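PDB 5Y5A: KLLA0F20702p, which probably acts as the telomerase subunit Est1, its N-terminal part being present here, and is thought to help recruit telomerase to telomeres with Cdc13. Local coordinates for residues F15-Q18 and L19-V22; L33-G36 and A37-I41. All coordinates share one frame; numbering follows the deposited sequence.

In the fold
Both contacts lie within short helical runs of about two turns at the surface, at the far edge of the chain. Contact 1 closes the C-terminal end of helix 7-21, and contact 2 forms the opening turns of helix 33-53, the next helix in the chain; their centres lie about 10 Å apart. They share a nonpolar seam: Leu19 packs on Ile38 and Ile41, Phe15 on Ile41, and helix 78-105 touches residues of both contacts. Away from that seam each run carries polar side chains. Their backbones differ with position: the i to i+4 bonds weaken toward the end of helix 7-21, whereas three bonds of ordinary length tie 33-36 to 37-41.

Contact 1: residues F15-Q18 and L19-V22; sequences FQKQ and LQSV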
ATOM      1  N   PHE A  15      29.472 -16.574  -2.705  1.00 90.18           N
ATOM      2  CA  PHE A  15      29.065 -16.585  -1.307  1.00 85.98           C
ATOM      3  C   PHE A  15      27.983 -17.628  -1.113  1.00 83.89           C
ATOM      4  O   PHE A  15      28.029 -18.427  -0.176  1.00 82.70           O
ATOM      5  CB  PHE A  15      28.551 -15.214  -0.865  1.00 81.81           C
ATOM      6  CG  PHE A  15      29.602 -14.148  -0.855  1.00 78.99           C
ATOM      7  CD1 PHE A  15      30.938 -14.478  -0.767  1.00 77.85           C
ATOM      8  CD2 PHE A  15      29.250 -12.813  -0.935  1.00 77.13           C
ATOM      9  CE1 PHE A  15      31.906 -13.498  -0.761  1.00 81.03           C
ATOM     10  CE2 PHE A  15      30.217 -11.829  -0.929  1.00 75.21           C
ATOM     11  CZ  PHE A  15      31.543 -12.172  -0.843  1.00 76.10           C
ATOM     12  N   GLN A  16      27.008 -17.602  -2.016  1.00 85.20           N
ATOM     13  CA  GLN A  16      25.890 -18.531  -1.982  1.00 84.19           C
ATOM     14  C   GLN A  16      26.381 -19.974  -2.006  1.00 92.15           C
ATOM     15  O   GLN A  16      26.038 -20.764  -1.126  1.00 99.87           O
ATOM     16  CB  GLN A  16      24.947 -18.266  -3.156  1.00 77.60           C
ATOM     17  CG  GLN A  16      23.686 -19.111  -3.159  1.00 76.40           C
ATOM     18  CD  GLN A  16      22.675 -18.635  -4.179  1.00 81.11           C
ATOM     19  OE1 GLN A  16      22.602 -17.446  -4.484  1.00 84.10           O
ATOM     20  NE2 GLN A  16      21.891 -19.562  -4.717  1.00 83.90           N
ATOM     21  N   LYS A  17      27.207 -20.304  -2.997  1.00 91.49           N
ATOM     22  CA  LYS A  17      27.709 -21.668  -3.160  1.00 95.19           C
ATOM     23  C   LYS A  17      28.525 -22.124  -1.955  1.00 92.18           C
ATOM     24  O   LYS A  17      28.461 -23.286  -1.560  1.00 94.79           O
ATOM     25  CB  LYS A  17      28.545 -21.781  -4.438  1.00103.38           C
ATOM     26  CG  LYS A  17      27.761 -21.448  -5.700  1.00107.93           C
ATOM     27  CD  LYS A  17      28.504 -21.819  -6.977  1.00111.16           C
ATOM     28  CE  LYS A  17      27.640 -21.507  -8.195  1.00113.33           C
ATOM     29  NZ  LYS A  17      28.257 -21.937  -9.478  1.00116.51           N
ATOM     30  N   GLN A  18      29.286 -21.202  -1.373  1.00 91.07           N
ATOM     31  CA  GLN A  18      30.033 -21.486  -0.154  1.00 93.47           C
ATOM     32  C   GLN A  18      29.106 -21.890   0.991  1.00 94.91           C
ATOM     33  O   GLN A  18      29.354 -22.877   1.684  1.00 94.25           O
ATOM     34  CB  GLN A  18      30.871 -20.273   0.257  1.00 97.64           C
ATOM     35  CG  GLN A  18      32.154 -20.103  -0.542  1.00104.55           C
ATOM     36  CD  GLN A  18      33.023 -18.967  -0.030  1.00109.52           C
ATOM     37  OE1 GLN A  18      32.570 -18.120   0.739  1.00108.55           O
ATOM     38  NE2 GLN A  18      34.283 -18.950  -0.455  1.00114.48           N
ATOM     39  N   LEU A  19      28.032 -21.128   1.177  1.00 97.39           N
ATOM     40  CA  LEU A  19      27.119 -21.347   2.295  1.00 96.85           C
ATOM     41  C   LEU A  19      26.224 -22.570   2.105  1.00 97.77           C
ATOM     42  O   LEU A  19      25.783 -23.178   3.082  1.00 99.15           O
ATOM     43  CB  LEU A  19      26.261 -20.101   2.521  1.00 90.24           C
ATOM     44  CG  LEU A  19      27.011 -18.937   3.168  1.00 87.12           C
ATOM     45  CD1 LEU A  19      26.138 -17.700   3.250  1.00 84.52           C
ATOM     46  CD2 LEU A  19      27.519 -19.336   4.549  1.00 82.12           C
ATOM     47  N   GLN A  20      25.953 -22.925   0.852  1.00100.50           N
ATOM     48  CA  GLN A  20      25.151 -24.108   0.554  1.00104.61           C
ATOM     49  C   GLN A  20      25.856 -25.363   1.041  1.00105.08           C
ATOM     50  O   GLN A  20      25.229 -26.275   1.584  1.00104.03           O
ATOM     51  CB  GLN A  20      24.868 -24.207  -0.944  1.00114.19           C
ATOM     52  CG  GLN A  20      23.925 -23.132  -1.462  1.00123.91           C
ATOM     53  CD  GLN A  20      23.786 -23.153  -2.972  1.00128.04           C
ATOM     54  OE1 GLN A  20      24.577 -23.789  -3.673  1.00128.51           O
ATOM     55  NE2 GLN A  20      22.774 -22.456  -3.483  1.00126.20           N
ATOM     56  N   SER A  21      27.170 -25.398   0.846  1.00106.80           N
ATOM     57  CA  SER A  21      27.985 -26.502   1.330  1.00109.62           C
ATOM     58  C   SER A  21      27.961 -26.539   2.857  1.00110.52           C
ATOM     59  O   SER A  21      28.077 -27.602   3.469  1.00110.94           O
ATOM     60  CB  SER A  21      29.419 -26.374   0.813  1.00110.22           C
ATOM     61  OG  SER A  21      30.166 -27.549   1.079  1.00114.93           O
ATOM     62  N   VAL A  22      27.797 -25.367   3.464  1.00110.86           N
ATOM     63  CA  VAL A  22      27.702 -25.253   4.914  1.00112.47           C
ATOM     64  C   VAL A  22      26.251 -25.352   5.384  1.00114.44           C
ATOM     65  O   VAL A  22      25.724 -26.444   5.592  1.00116.19           O
ATOM     66  CB  VAL A  22      28.297 -23.924   5.408  1.00109.12           C
ATOM     67  CG1 VAL A  22      28.359 -23.908   6.920  1.00110.84           C
ATOM     68  CG2 VAL A  22      29.675 -23.707   4.812  1.00109.67           C
TER
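Leu19 and Phe15 hold the close side of this helix end: Leu19 N donates to Phe15 O at 3.0 Å, and CG of Leu19 lies 3.5 Å from the same carbonyl oxygen of Phe15. With CG set opposite its own carbonyl carbon (chi1 -74°), the leucine leans back along the helix, its branches reaching Ile38 and Ile41 of helix 33-53. One turn earlier, the Phe15 ring also packs on Ile41 and meets Phe12 edge-to-face. Next round the helix, Gln20 N bonds to Gln16 O at 2.9 Å, and CG of Gln20 comes within 3.2 Å of that Gln16 O. These are the i to i+4 bonds of an alpha-helix, here the last two turns of helix 7-21, amphipathic in its side chains. The outer side is looser. Ser21 N to Lys17 O, at 3.5 Å, and Val22 N to Gln18 O, at 3.4 Å, are both weak bonds as the helix runs out; Lys17 and Ser21 are exposed, as is Gln18, though it also touches Ile41. Gln16 OE1 is hydrogen-bonded to His88 ND1 of helix 78-105. Replacing Gln16 with an alanine removes the amide and is likely to leave His88 ND1 without this partner.

Contact 2: residues L33-G36 and A37-I41; sequences LMKG and AIQMI
Three backbone hydrogen bonds tie residues 33-36 to 37-41, each joining a carbonyl to the amide four residues on. Ala37 N donates to Leu33 O at 3.1 Å. The other two are Gln39 N to Lys35 O at 2.9 Å and Met40 N to Gly36 O at 3.0 Å.

Aliphatic carbons lie close to carbonyl oxygens of the preceding turn. CG1 of Ile38 is 3.2 Å from Met34 O, because it is placed opposite its own carbonyl carbon (chi1 -57°) and so beside the backbone N, facing the preceding turn. CG of Gln39 lies 3.4 Å from Lys35 O, and CG of Met40 sits 3.3 Å from Gly36 O in the same way; beyond it the methionine chain bends at both later torsions, and its end turns away from the preceding turn. CB of Ala37 adds a smaller touch at Leu33 O.

Side chain to side chain, Lys35 and Gln39 make a loose pair on the polar side. The lysine is fully extended, and its CE comes only within 4.2 Å of Gln39 NE2 as the two chains pass at a slant, a loose approach. Gly36 contributes backbone alone.

Nonpolar packing with other helices falls to the buried isoleucines. Ile38 and Ile41 both meet Leu19, and Ile41 also meets Phe15 and Gln18, all on helix 7-21; from helix 78-105, Ile93 touches Ile38 and Val89 touches Ile41. Set three residues apart, the two isoleucines put branched side chains on one face while Lys35 and Gln39 occupy another, the pattern of an amphipathic alpha-helix, here in the helical N-terminal part of what is probably an Est1 protein, whose families belong to the TPR clan.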
ATOM      1  N   LEU A  33      32.007 -23.491  12.486  1.00132.15           N
ATOM      2  CA  LEU A  33      32.480 -23.102  11.161  1.00129.36           C
ATOM      3  C   LEU A  33      31.332 -22.591  10.305  1.00123.88           C
ATOM      4  O   LEU A  33      31.548 -21.967   9.268  1.00121.48           O
ATOM      5  CB  LEU A  33      33.178 -24.274  10.469  1.00134.72           C
ATOM      6  CG  LEU A  33      34.500 -24.737  11.088  1.00141.04           C
ATOM      7  CD1 LEU A  33      35.033 -25.974  10.376  1.00144.60           C
ATOM      8  CD2 LEU A  33      35.534 -23.617  11.067  1.00142.42           C
ATOM      9  N   MET A  34      30.109 -22.866  10.746  1.00120.81           N
ATOM     10  CA  MET A  34      28.920 -22.319  10.111  1.00116.45           C
ATOM     11  C   MET A  34      28.814 -20.825  10.386  1.00109.09           C
ATOM     12  O   MET A  34      28.441 -20.041   9.513  1.00101.67           O
ATOM     13  CB  MET A  34      27.668 -23.040  10.610  1.00117.25           C
ATOM     14  CG  MET A  34      26.368 -22.498  10.047  1.00114.82           C
ATOM     15  SD  MET A  34      24.948 -23.499  10.539  1.00254.14           S
ATOM     16  CE  MET A  34      25.295 -25.043   9.696  1.00124.80           C
ATOM     17  N   LYS A  35      29.147 -20.437  11.609  1.00110.95           N
ATOM     18  CA  LYS A  35      29.155 -19.030  11.975  1.00111.28           C
ATOM     19  C   LYS A  35      30.383 -18.349  11.379  1.00110.79           C
ATOM     20  O   LYS A  35      30.319 -17.197  10.949  1.00109.49           O
ATOM     21  CB  LYS A  35      29.133 -18.870  13.494  1.00113.33           C
ATOM     22  CG  LYS A  35      28.734 -17.484  13.967  1.00115.24           C
ATOM     23  CD  LYS A  35      28.625 -17.442  15.478  1.00121.51           C
ATOM     24  CE  LYS A  35      28.138 -16.089  15.966  1.00123.04           C
ATOM     25  NZ  LYS A  35      27.951 -16.083  17.444  1.00126.02           N
ATOM     26  N   GLY A  36      31.497 -19.077  11.350  1.00109.71           N
ATOM     27  CA  GLY A  36      32.742 -18.570  10.804  1.00106.75           C
ATOM     28  C   GLY A  36      32.610 -18.147   9.354  1.00 99.78           C
ATOM     29  O   GLY A  36      33.076 -17.078   8.964  1.00 97.79           O
ATOM     30  N   ALA A  37      31.966 -18.988   8.554  1.00 96.03           N
ATOM     31  CA  ALA A  37      31.744 -18.685   7.147  1.00 89.30           C
ATOM     32  C   ALA A  37      30.925 -17.410   6.985  1.00 85.34           C
ATOM     33  O   ALA A  37      31.231 -16.565   6.145  1.00 86.92           O
ATOM     34  CB  ALA A  37      31.054 -19.848   6.458  1.00 87.41           C
ATOM     35  N   ILE A  38      29.902 -17.257   7.790  1.00 82.36           N
ATOM     36  CA  ILE A  38      29.073 -16.083   7.695  1.00 83.16           C
ATOM     37  C   ILE A  38      29.849 -14.854   8.063  1.00 86.67           C
ATOM     38  O   ILE A  38      29.683 -13.814   7.463  1.00 88.35           O
ATOM     39  CB  ILE A  38      27.816 -16.227   8.571  1.00 85.66           C
ATOM     40  CG1 ILE A  38      27.054 -17.473   8.158  1.00 89.59           C
ATOM     41  CG2 ILE A  38      26.868 -15.046   8.450  1.00 81.35           C
ATOM     42  CD1 ILE A  38      26.625 -17.461   6.712  1.00 91.24           C
ATOM     43  N   GLN A  39      30.678 -14.975   9.076  1.00 90.17           N
ATOM     44  CA  GLN A  39      31.468 -13.840   9.543  1.00 88.88           C
ATOM     45  C   GLN A  39      32.448 -13.352   8.486  1.00 84.26           C
ATOM     46  O   GLN A  39      32.664 -12.150   8.336  1.00 83.36           O
ATOM     47  CB  GLN A  39      32.229 -14.204  10.813  1.00 91.65           C
ATOM     48  CG  GLN A  39      31.384 -14.159  12.061  1.00 94.28           C
ATOM     49  CD  GLN A  39      32.128 -14.689  13.261  1.00 97.18           C
ATOM     50  OE1 GLN A  39      33.131 -15.384  13.120  1.00 94.26           O
ATOM     51  NE2 GLN A  39      31.644 -14.362  14.452  1.00104.87           N
ATOM     52  N   MET A  40      33.044 -14.290   7.762  1.00 82.18           N
ATOM     53  CA  MET A  40      33.995 -13.944   6.717  1.00 85.39           C
ATOM     54  C   MET A  40      33.297 -13.217   5.573  1.00 80.96           C
ATOM     55  O   MET A  40      33.799 -12.211   5.065  1.00 80.47           O
ATOM     56  CB  MET A  40      34.700 -15.196   6.201  1.00 91.59           C
ATOM     57  CG  MET A  40      35.592 -15.863   7.230  1.00100.23           C
ATOM     58  SD  MET A  40      36.905 -14.776   7.816  1.00146.98           S
ATOM     59  CE  MET A  40      37.881 -14.612   6.328  1.00120.88           C
ATOM     60  N   ILE A  41      32.133 -13.724   5.177  1.00 73.48           N
ATOM     61  CA  ILE A  41      31.376 -13.139   4.079  1.00 72.70           C
ATOM     62  C   ILE A  41      30.833 -11.766   4.471  1.00 74.45           C
ATOM     63  O   ILE A  41      30.874 -10.826   3.678  1.00 76.09           O
ATOM     64  CB  ILE A  41      30.222 -14.070   3.638  1.00 74.48           C
ATOM     65  CG1 ILE A  41      30.800 -15.367   3.054  1.00 77.35           C
ATOM     66  CG2 ILE A  41      29.309 -13.377   2.630  1.00 60.64           C
ATOM     67  CD1 ILE A  41      29.770 -16.411   2.708  1.00 75.34           C
TER